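Side-chain contacts in exopolygalacturonate lyase (Vibrio vulnificus, PDB 5A29), which probably cleaves the polygalacturonate of pectin by beta-elimination, as a manganese-binding lyase of polysaccharide lyase family 2: residues S82-Q87 with V111-Y116; N86-L91 with P163-V168; Y116-F121 with P170-R175. One frame throughout, in Å; residues are numbered along the deposited sequence. Where two conformers were deposited one is given.

How the interactions relate
All three contacts are buried, lie away from the metal and tartrate sites, and rest on side chains, with no hydrogen bond running across any of them. Interactions 1 and 3 use successive parts of helix 105-120: the first receives a phenylalanine from the turn before helix 88-101, the second sends a methionine to helix 170-184. Interaction 2 joins the start of helix 88-101 to helix 162-168, and both its leucines and its phenylalanine also touch Thr114 of interaction 1. Chemistry shifts accordingly, from a ring edge against a threonine, through branched aliphatic and aromatic packing beside a glutamine, to a methionine methyl against an alanine and a threonine, farther from the chain's centre.

Interaction 1 of 3, residues S82-Q87 with V111-Y116; sequences SNFANQ and VRITRY
The turn that leads from strand 78-82 of the antiparallel sheet into helix 88-101 places Phe84 against helix 105-120, where its ring meets Thr114 and Ile113. The ring arrives edge first. Its outermost carbon, Phe84 CZ, lies 3.6 Å from Thr114 OG1, which sits near the ring plane, and the two side chains cross at about a right angle. Thr114 CG2 is a little farther, 4.0 Å from the same Phe84 CZ, so both branches of the threonine take part. Beside them Phe84 CE1 approaches Ile113 CG2 at 4.3 Å, a looser apolar contact made obliquely to the ring.

Phe84 can reach across because its ring swings away from the backbone N (chi1 -168°), extending out of the turn toward the helix. The turn itself is an Asx turn: Asn83 OD1 accepts from Ala85 N at 3.2 Å, with an N-H...O angle of 141°. Asparagine suits this place because its short amide can fold back onto the chain, and its ND2 reaches Gly131 O. Gln87 stands at the N-cap of helix 88-101, and its OE1 lies in the plane of the Phe84 ring, at the edge. Phe117, one turn beyond Ile113, stacks on the Phe84 ring.

Threonine can face an aromatic edge in a buried place because its hydroxyl is already used within its own helix, where OG1 is bonded to Ala110 O. The slightly positive rim of the phenylalanine then probably meets an electron-rich oxygen on mildly favourable terms, while the methyl groups of Thr114 and Ile113 supply dispersion, and the buried hydroxyl keeps its helix bond even as its oxygen faces the ring edge.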
loop_
_atom_site.group_PDB
_atom_site.type_symbol
_atom_site.label_atom_id
_atom_site.label_comp_id
_atom_site.label_asym_id
_atom_site.label_seq_id
_atom_site.Cartn_x
_atom_site.Cartn_y
_atom_site.Cartn_z
ATOM N N SER A 82 19.804 4.222 2.094
ATOM C CA SER A 82 19.110 4.673 0.882
ATOM C C SER A 82 18.308 3.485 0.238
ATOM O O SER A 82 18.885 2.611 -0.425
ATOM C CB SER A 82 20.132 5.192 -0.105
ATOM O OG SER A 82 19.542 5.681 -1.298
ATOM N N ASN A 83 16.982 3.508 0.364
ATOM C CA ASN A 83 16.135 2.396 -0.150
ATOM C C ASN A 83 15.130 3.019 -1.093
ATOM O O ASN A 83 14.173 3.622 -0.652
ATOM C CB ASN A 83 15.461 1.709 1.046
ATOM C CG ASN A 83 14.780 0.390 0.646
ATOM O OD1 ASN A 83 14.339 0.245 -0.479
ATOM N ND2 ASN A 83 14.685 -0.527 1.558
ATOM N N PHE A 84 15.366 2.882 -2.397
ATOM C CA PHE A 84 14.594 3.501 -3.433
ATOM C C PHE A 84 13.133 3.047 -3.390
ATOM O O PHE A 84 12.266 3.843 -3.798
ATOM C CB PHE A 84 15.232 3.205 -4.811
ATOM C CG PHE A 84 14.701 4.020 -5.963
ATOM C CD1 PHE A 84 14.692 5.431 -5.928
ATOM C CD2 PHE A 84 14.246 3.391 -7.115
ATOM C CE1 PHE A 84 14.277 6.188 -7.005
ATOM C CE2 PHE A 84 13.791 4.121 -8.193
ATOM C CZ PHE A 84 13.825 5.553 -8.165
ATOM N N ALA A 85 12.850 1.862 -2.810
ATOM C CA ALA A 85 11.452 1.373 -2.670
ATOM C C ALA A 85 10.631 2.238 -1.637
ATOM O O ALA A 85 9.394 2.213 -1.631
ATOM C CB ALA A 85 11.451 -0.094 -2.232
ATOM N N ASN A 86 11.344 2.963 -0.763
ATOM C CA ASN A 86 10.744 3.817 0.275
ATOM C C ASN A 86 10.726 5.322 -0.138
ATOM O O ASN A 86 10.669 6.198 0.741
ATOM C CB ASN A 86 11.571 3.700 1.596
ATOM C CG ASN A 86 11.557 2.276 2.171
ATOM O OD1 ASN A 86 10.796 1.432 1.709
ATOM N ND2 ASN A 86 12.405 2.005 3.158
ATOM N N GLN A 87 10.941 5.610 -1.420
ATOM C CA GLN A 87 11.091 7.002 -1.893
ATOM C C GLN A 87 10.192 7.255 -3.061
ATOM O O GLN A 87 10.241 8.321 -3.655
ATOM C CB GLN A 87 12.532 7.255 -2.324
ATOM C CG GLN A 87 13.489 7.001 -1.145
ATOM C CD GLN A 87 14.954 7.121 -1.565
ATOM O OE1 GLN A 87 15.267 7.529 -2.689
ATOM N NE2 GLN A 87 15.839 6.732 -0.675
ATOM N N VAL A 111 14.183 12.803 -12.292
ATOM C CA VAL A 111 14.866 12.061 -13.388
ATOM C C VAL A 111 16.318 11.774 -13.054
ATOM O O VAL A 111 16.774 10.612 -13.096
ATOM C CB VAL A 111 14.723 12.754 -14.744
ATOM C CG1 VAL A 111 15.581 12.041 -15.844
ATOM C CG2 VAL A 111 13.276 12.816 -15.164
ATOM N N ARG A 112 17.043 12.803 -12.602
ATOM C CA ARG A 112 18.427 12.621 -12.210
ATOM C C ARG A 112 18.690 11.547 -11.136
ATOM O O ARG A 112 19.643 10.747 -11.230
ATOM C CB ARG A 112 19.044 13.992 -11.774
ATOM C CG ARG A 112 20.577 13.986 -11.689
ATOM C CD ARG A 112 21.153 15.398 -11.448
ATOM N NE ARG A 112 20.988 15.696 -10.032
ATOM C CZ ARG A 112 21.896 15.439 -9.095
ATOM N NH1 ARG A 112 23.082 14.975 -9.425
ATOM N NH2 ARG A 112 21.617 15.673 -7.818
ATOM N N ILE A 113 17.897 11.568 -10.070
ATOM C CA ILE A 113 17.992 10.552 -9.010
ATOM C C ILE A 113 17.706 9.146 -9.607
ATOM O O ILE A 113 18.386 8.138 -9.302
ATOM C CB ILE A 113 16.915 10.822 -7.937
ATOM C CG1 ILE A 113 17.284 12.133 -7.172
ATOM C CG2 ILE A 113 16.838 9.606 -6.991
ATOM C CD1 ILE A 113 16.142 12.782 -6.395
ATOM N N THR A 114 16.610 9.076 -10.339
ATOM C CA THR A 114 16.099 7.795 -10.832
ATOM C C THR A 114 17.102 7.194 -11.828
ATOM O O THR A 114 17.427 5.988 -11.758
ATOM C CB THR A 114 14.711 7.975 -11.424
ATOM O OG1 THR A 114 13.832 8.406 -10.339
ATOM C CG2 THR A 114 14.168 6.662 -11.970
ATOM N N ARG A 115 17.614 8.035 -12.719
ATOM C CA ARG A 115 18.522 7.552 -13.762
ATOM C C ARG A 115 19.799 7.026 -13.097
ATOM O O ARG A 115 20.363 6.001 -13.523
ATOM C CB ARG A 115 18.830 8.677 -14.746
ATOM C CG ARG A 115 19.459 8.132 -16.020
ATOM C CD ARG A 115 20.053 9.152 -16.954
ATOM N NE ARG A 115 19.170 10.234 -17.359
ATOM C CZ ARG A 115 18.103 10.106 -18.137
ATOM N NH1 ARG A 115 17.682 8.911 -18.508
ATOM N NH2 ARG A 115 17.416 11.180 -18.479
ATOM N N TYR A 116 20.262 7.671 -12.028
ATOM C CA TYR A 116 21.499 7.200 -11.372
ATOM C C TYR A 116 21.267 5.838 -10.641
ATOM O O TYR A 116 22.143 4.975 -10.601
ATOM C CB TYR A 116 21.974 8.232 -10.354
ATOM C CG TYR A 116 23.229 7.862 -9.604
ATOM C CD1 TYR A 116 24.503 8.074 -10.185
ATOM C CD2 TYR A 116 23.164 7.282 -8.356
ATOM C CE1 TYR A 116 25.668 7.728 -9.479
ATOM C CE2 TYR A 116 24.308 6.938 -7.641
ATOM C CZ TYR A 116 25.568 7.148 -8.223
ATOM O OH TYR A 116 26.705 6.779 -7.527
#

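Interaction 2 of 3, residues N86-L91 with P163-V168; sequences NQQNFL and PFLYHV
Gln88 and Leu91, one turn apart at the start of helix 88-101, meet Phe164 and Leu165 on helix 162-168. Gln88, just after the N-cap residue Gln87, comes first. Its chain leaves the backbone beside the N and then folds over at chi2 (-70°), which carries the amide toward the second helix, where Gln88 OE1 comes to 4.1 Å from Leu165 CD1. The two side chains cross at about a right angle, and this is a touch of an oxygen on a methyl, not a bond. The amide has its polar partners elsewhere: NE2 donates to Phe84 O in the preceding turn, and OE1 accepts from Tyr161 N, just before the helix that it touches. Glutamine is long enough to span those two backbone groups.

Leu91 follows, its backbone N bonded to Gln87 O in the first turn of the helix and its CB directed toward the partner helix. One methyl serves two neighbours: Leu91 CD1 is 4.4 Å from Phe164 CD2, reached obliquely to the ring, and 4.5 Å from Leu165 CD2. The other branch, CD2, faces Thr114 of helix 105-120, so branching lets one leucine serve two helices. The Phe164 ring is backed on one face by Val168 CG2, 3.6 Å above the plane and toward the rim, and it also packs on Ala110, Val111 and Thr114 of helix 105-120.

The apolar pairs are spaced for dispersion rather than tight interlocking. The specific element is the buried glutamine amide, whose two bonds to main-chain groups link the turn at Phe84 to the chain entering helix 162-168.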
loop_
_atom_site.group_PDB
_atom_site.type_symbol
_atom_site.label_atom_id
_atom_site.label_comp_id
_atom_site.label_asym_id
_atom_site.label_seq_id
_atom_site.Cartn_x
_atom_site.Cartn_y
_atom_site.Cartn_z
ATOM N N ASN A 86 11.344 2.963 -0.763
ATOM C CA ASN A 86 10.744 3.817 0.275
ATOM C C ASN A 86 10.726 5.322 -0.138
ATOM O O ASN A 86 10.669 6.198 0.741
ATOM C CB ASN A 86 11.571 3.700 1.596
ATOM C CG ASN A 86 11.557 2.276 2.171
ATOM O OD1 ASN A 86 10.796 1.432 1.709
ATOM N ND2 ASN A 86 12.405 2.005 3.158
ATOM N N GLN A 87 10.941 5.610 -1.420
ATOM C CA GLN A 87 11.091 7.002 -1.893
ATOM C C GLN A 87 10.192 7.255 -3.061
ATOM O O GLN A 87 10.241 8.321 -3.655
ATOM C CB GLN A 87 12.532 7.255 -2.324
ATOM C CG GLN A 87 13.489 7.001 -1.145
ATOM C CD GLN A 87 14.954 7.121 -1.565
ATOM O OE1 GLN A 87 15.267 7.529 -2.689
ATOM N NE2 GLN A 87 15.839 6.732 -0.675
ATOM N N GLN A 88 9.309 6.299 -3.384
ATOM C CA GLN A 88 8.458 6.498 -4.582
ATOM C C GLN A 88 7.491 7.671 -4.396
ATOM O O GLN A 88 7.109 8.330 -5.387
ATOM C CB GLN A 88 7.709 5.180 -4.953
ATOM C CG GLN A 88 8.684 3.984 -5.125
ATOM C CD GLN A 88 9.513 4.166 -6.395
ATOM O OE1 GLN A 88 8.947 4.309 -7.469
ATOM N NE2 GLN A 88 10.852 4.265 -6.270
ATOM N N ASN A 89 7.015 7.869 -3.163
ATOM C CA ASN A 89 6.103 8.986 -2.947
ATOM C C ASN A 89 6.798 10.339 -3.019
ATOM O O ASN A 89 6.167 11.321 -3.345
ATOM C CB ASN A 89 5.332 8.854 -1.674
ATOM C CG ASN A 89 4.402 7.714 -1.740
ATOM O OD1 ASN A 89 3.593 7.615 -2.687
ATOM N ND2 ASN A 89 4.441 6.863 -0.702
ATOM N N PHE A 90 8.079 10.361 -2.694
ATOM C CA PHE A 90 8.863 11.588 -2.932
ATOM C C PHE A 90 9.063 11.896 -4.409
ATOM O O PHE A 90 8.960 13.062 -4.808
ATOM C CB PHE A 90 10.202 11.534 -2.163
ATOM C CG PHE A 90 10.951 12.853 -2.181
ATOM C CD1 PHE A 90 10.472 13.929 -1.403
ATOM C CD2 PHE A 90 12.035 13.057 -3.042
ATOM C CE1 PHE A 90 11.133 15.173 -1.447
ATOM C CE2 PHE A 90 12.703 14.267 -3.074
ATOM C CZ PHE A 90 12.231 15.338 -2.292
ATOM N N LEU A 91 9.313 10.858 -5.249
ATOM C CA LEU A 91 9.264 11.032 -6.699
ATOM C C LEU A 91 7.944 11.628 -7.162
ATOM O O LEU A 91 7.914 12.587 -7.985
ATOM C CB LEU A 91 9.545 9.731 -7.440
ATOM C CG LEU A 91 10.863 9.040 -7.153
ATOM C CD1 LEU A 91 10.886 7.723 -7.973
ATOM C CD2 LEU A 91 12.067 9.927 -7.549
ATOM N N PRO A 163 4.985 4.373 -14.277
ATOM C CA PRO A 163 4.968 5.219 -15.451
ATOM C C PRO A 163 6.149 6.190 -15.463
ATOM O O PRO A 163 6.680 6.511 -16.542
ATOM C CB PRO A 163 3.681 6.020 -15.288
ATOM C CG PRO A 163 2.756 5.082 -14.492
ATOM C CD PRO A 163 3.722 4.501 -13.509
ATOM N N PHE A 164 6.621 6.616 -14.291
ATOM C CA PHE A 164 7.725 7.589 -14.301
ATOM C C PHE A 164 9.009 6.793 -14.489
ATOM O O PHE A 164 9.954 7.192 -15.208
ATOM C CB PHE A 164 7.767 8.358 -12.943
ATOM C CG PHE A 164 8.952 9.258 -12.844
ATOM C CD1 PHE A 164 8.939 10.501 -13.537
ATOM C CD2 PHE A 164 10.046 8.894 -12.088
ATOM C CE1 PHE A 164 10.056 11.337 -13.516
ATOM C CE2 PHE A 164 11.163 9.731 -12.024
ATOM C CZ PHE A 164 11.175 10.947 -12.769
ATOM N N LEU A 165 9.097 5.638 -13.848
ATOM C CA LEU A 165 10.315 4.824 -14.001
ATOM C C LEU A 165 10.472 4.465 -15.519
ATOM O O LEU A 165 11.604 4.462 -16.061
ATOM C CB LEU A 165 10.256 3.503 -13.180
ATOM C CG LEU A 165 10.095 3.654 -11.653
ATOM C CD1 LEU A 165 9.861 2.306 -10.971
ATOM C CD2 LEU A 165 11.249 4.416 -10.986
ATOM N N TYR A 166 9.348 4.181 -16.164
ATOM C CA TYR A 166 9.327 3.809 -17.590
ATOM C C TYR A 166 9.810 5.022 -18.430
ATOM O O TYR A 166 10.555 4.891 -19.402
ATOM C CB TYR A 166 7.902 3.414 -18.020
ATOM C CG TYR A 166 7.913 2.777 -19.394
ATOM C CD1 TYR A 166 8.261 1.437 -19.548
ATOM C CD2 TYR A 166 7.617 3.525 -20.531
ATOM C CE1 TYR A 166 8.314 0.862 -20.818
ATOM C CE2 TYR A 166 7.695 2.971 -21.802
ATOM C CZ TYR A 166 8.073 1.643 -21.930
ATOM O OH TYR A 166 8.115 1.071 -23.193
ATOM N N HIS A 167 9.294 6.187 -18.106
ATOM C CA HIS A 167 9.780 7.435 -18.660
ATOM C C HIS A 167 11.289 7.616 -18.543
ATOM O O HIS A 167 11.897 8.052 -19.497
ATOM C CB HIS A 167 9.010 8.631 -18.042
ATOM C CG HIS A 167 9.606 9.972 -18.349
ATOM N ND1 HIS A 167 9.296 10.678 -19.496
ATOM C CD2 HIS A 167 10.423 10.778 -17.621
ATOM C CE1 HIS A 167 9.922 11.849 -19.476
ATOM N NE2 HIS A 167 10.618 11.932 -18.351
ATOM N N VAL A 168 11.905 7.287 -17.413
ATOM C CA VAL A 168 13.335 7.493 -17.233
ATOM C C VAL A 168 14.130 6.400 -17.974
ATOM O O VAL A 168 15.082 6.723 -18.677
ATOM C CB VAL A 168 13.734 7.578 -15.759
ATOM C CG1 VAL A 168 15.250 7.619 -15.580
ATOM C CG2 VAL A 168 13.088 8.792 -15.085
#

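Interaction 3 of 3, residues Y116-F121 with P170-R175; sequences YFMDNF and PHATER
Met118 carries the whole contact from its side, and it does so almost wholly through its terminal methyl. Met118 CE lies 3.4 Å from Ala172 CB, tighter than carbon atoms usually pack, and 3.6 Å from Thr173 OG1, so the methyl rests on two consecutive residues of helix 170-184. The chain runs out straight through chi2 and turns only at the thioether (chi3 87°), which sets CE off to one side of the SD end. Methionine suits the place because its slender, unbranched chain ends in a methyl that fits between helices whose CA atoms, those of Met118 and Ala172, are only 7.2 Å apart, and alanine keeps the other side small.

Thr173 OG1 meets the methionine methyl while bonded to Asp169 O, just before its helix; it also lies close to Leu165 O of helix 162-168, probably a second polar partner. The carboxylate of Asp169 also accepts from Ala172 N, fixing the first turn from which both contact residues project. On the other segment, the end of helix 105-120 is tied down by Asn120 ND2, which donates to Tyr116 O at 2.8 Å and 165°, on a lone pair in the carbonyl plane. Phe117 O accepts from both Asn120 N and Phe121 N as the helix finishes.

Outside this pair, Met118 also touches Phe128 in a loop, and Thr173 packs on Leu165 and Tyr166 of helix 162-168. The C-terminal end of helix 105-120 is thereby set against the start of helix 170-184, with helix 162-168 alongside and the turn after strand 78-82 packing on the same helix 105-120.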
loop_
_atom_site.group_PDB
_atom_site.type_symbol
_atom_site.label_atom_id
_atom_site.label_comp_id
_atom_site.label_asym_id
_atom_site.label_seq_id
_atom_site.Cartn_x
_atom_site.Cartn_y
_atom_site.Cartn_z
ATOM N N TYR A 116 20.262 7.671 -12.028
ATOM C CA TYR A 116 21.499 7.200 -11.372
ATOM C C TYR A 116 21.267 5.838 -10.641
ATOM O O TYR A 116 22.143 4.975 -10.601
ATOM C CB TYR A 116 21.974 8.232 -10.354
ATOM C CG TYR A 116 23.229 7.862 -9.604
ATOM C CD1 TYR A 116 24.503 8.074 -10.185
ATOM C CD2 TYR A 116 23.164 7.282 -8.356
ATOM C CE1 TYR A 116 25.668 7.728 -9.479
ATOM C CE2 TYR A 116 24.308 6.938 -7.641
ATOM C CZ TYR A 116 25.568 7.148 -8.223
ATOM O OH TYR A 116 26.705 6.779 -7.527
ATOM N N PHE A 117 20.137 5.741 -9.929
ATOM C CA PHE A 117 19.744 4.494 -9.303
ATOM C C PHE A 117 19.706 3.357 -10.351
ATOM O O PHE A 117 20.292 2.299 -10.124
ATOM C CB PHE A 117 18.340 4.577 -8.636
ATOM C CG PHE A 117 17.996 3.299 -7.901
ATOM C CD1 PHE A 117 18.572 3.024 -6.657
ATOM C CD2 PHE A 117 17.320 2.297 -8.562
ATOM C CE1 PHE A 117 18.358 1.798 -5.984
ATOM C CE2 PHE A 117 17.109 1.063 -7.912
ATOM C CZ PHE A 117 17.615 0.834 -6.626
ATOM N N MET A 118 19.015 3.589 -11.461
ATOM C CA MET A 118 18.811 2.553 -12.459
ATOM C C MET A 118 20.107 2.249 -13.232
ATOM O O MET A 118 20.338 1.103 -13.619
ATOM C CB MET A 118 17.663 2.919 -13.403
ATOM C CG MET A 118 16.304 2.882 -12.674
ATOM S SD MET A 118 14.801 3.156 -13.616
ATOM C CE MET A 118 14.497 1.491 -14.135
ATOM N N ASP A 119 20.984 3.238 -13.394
ATOM C CA ASP A 119 22.330 2.966 -13.955
ATOM C C ASP A 119 23.211 2.142 -13.048
ATOM O O ASP A 119 24.139 1.493 -13.525
ATOM C CB ASP A 119 23.074 4.263 -14.379
ATOM C CG ASP A 119 22.426 4.919 -15.576
ATOM O OD1 ASP A 119 21.621 4.240 -16.236
ATOM O OD2 ASP A 119 22.659 6.113 -15.856
ATOM N N ASN A 120 22.949 2.150 -11.748
ATOM C CA ASN A 120 23.907 1.581 -10.830
ATOM C C ASN A 120 23.490 0.448 -9.954
ATOM O O ASN A 120 24.359 -0.232 -9.390
ATOM C CB ASN A 120 24.522 2.691 -9.986
ATOM C CG ASN A 120 25.389 3.611 -10.830
ATOM O OD1 ASN A 120 26.518 3.245 -11.153
ATOM N ND2 ASN A 120 24.820 4.710 -11.321
ATOM N N PHE A 121 22.185 0.329 -9.671
ATOM C CA PHE A 121 21.748 -0.497 -8.546
ATOM C C PHE A 121 20.652 -1.494 -8.934
ATOM O O PHE A 121 19.716 -1.726 -8.160
ATOM C CB PHE A 121 21.324 0.372 -7.344
ATOM C CG PHE A 121 22.471 1.196 -6.813
ATOM C CD1 PHE A 121 23.505 0.585 -6.110
ATOM C CD2 PHE A 121 22.566 2.530 -7.147
ATOM C CE1 PHE A 121 24.582 1.316 -5.684
ATOM C CE2 PHE A 121 23.651 3.283 -6.729
ATOM C CZ PHE A 121 24.644 2.681 -5.970
ATOM N N PRO A 170 12.909 2.923 -20.058
ATOM C CA PRO A 170 11.856 1.951 -20.393
ATOM C C PRO A 170 12.381 0.502 -20.441
ATOM O O PRO A 170 11.687 -0.415 -20.051
ATOM C CB PRO A 170 11.370 2.397 -21.767
ATOM C CG PRO A 170 12.395 3.407 -22.269
ATOM C CD PRO A 170 13.040 3.993 -21.069
ATOM N N HIS A 171 13.645 0.324 -20.788
ATOM C CA HIS A 171 14.179 -1.012 -20.969
ATOM C C HIS A 171 14.391 -1.644 -19.592
ATOM O O HIS A 171 14.048 -2.806 -19.355
ATOM C CB HIS A 171 15.514 -0.908 -21.788
ATOM C CG HIS A 171 16.158 -2.216 -22.102
ATOM N ND1 HIS A 171 17.160 -2.763 -21.320
ATOM C CD2 HIS A 171 15.968 -3.080 -23.132
ATOM C CE1 HIS A 171 17.549 -3.915 -21.847
ATOM N NE2 HIS A 171 16.831 -4.137 -22.935
ATOM N N ALA A 172 14.970 -0.880 -18.671
ATOM C CA ALA A 172 15.144 -1.363 -17.322
ATOM C C ALA A 172 13.775 -1.614 -16.602
ATOM O O ALA A 172 13.687 -2.559 -15.800
ATOM C CB ALA A 172 16.063 -0.442 -16.505
ATOM N N THR A 173 12.759 -0.807 -16.915
ATOM C CA THR A 173 11.442 -0.938 -16.259
ATOM C C THR A 173 10.711 -2.155 -16.795
ATOM O O THR A 173 10.145 -2.946 -16.000
ATOM C CB THR A 173 10.601 0.322 -16.442
ATOM O OG1 THR A 173 11.347 1.385 -15.824
ATOM C CG2 THR A 173 9.198 0.156 -15.709
ATOM N N GLU A 174 10.753 -2.352 -18.123
ATOM C CA GLU A 174 10.291 -3.659 -18.699
ATOM C C GLU A 174 11.002 -4.856 -18.080
ATOM O O GLU A 174 10.351 -5.818 -17.633
ATOM C CB GLU A 174 10.483 -3.716 -20.217
ATOM C CG GLU A 174 10.033 -5.033 -20.854
ATOM C CD GLU A 174 10.512 -5.188 -22.281
ATOM O OE1 GLU A 174 10.750 -4.141 -22.902
ATOM O OE2 GLU A 174 10.668 -6.332 -22.767
ATOM N N ARG A 175 12.345 -4.855 -18.060
ATOM C CA ARG A 175 13.057 -5.970 -17.440
ATOM C C ARG A 175 12.714 -6.172 -15.958
ATOM O O ARG A 175 12.621 -7.311 -15.461
ATOM C CB ARG A 175 14.583 -5.884 -17.584
ATOM C CG ARG A 175 15.064 -5.970 -19.049
ATOM C CD ARG A 175 16.564 -5.667 -19.135
ATOM N NE ARG A 175 17.356 -6.252 -18.023
ATOM C CZ ARG A 175 17.829 -7.493 -17.971
ATOM N NH1 ARG A 175 17.616 -8.339 -18.977
ATOM N NH2 ARG A 175 18.540 -7.878 -16.919
#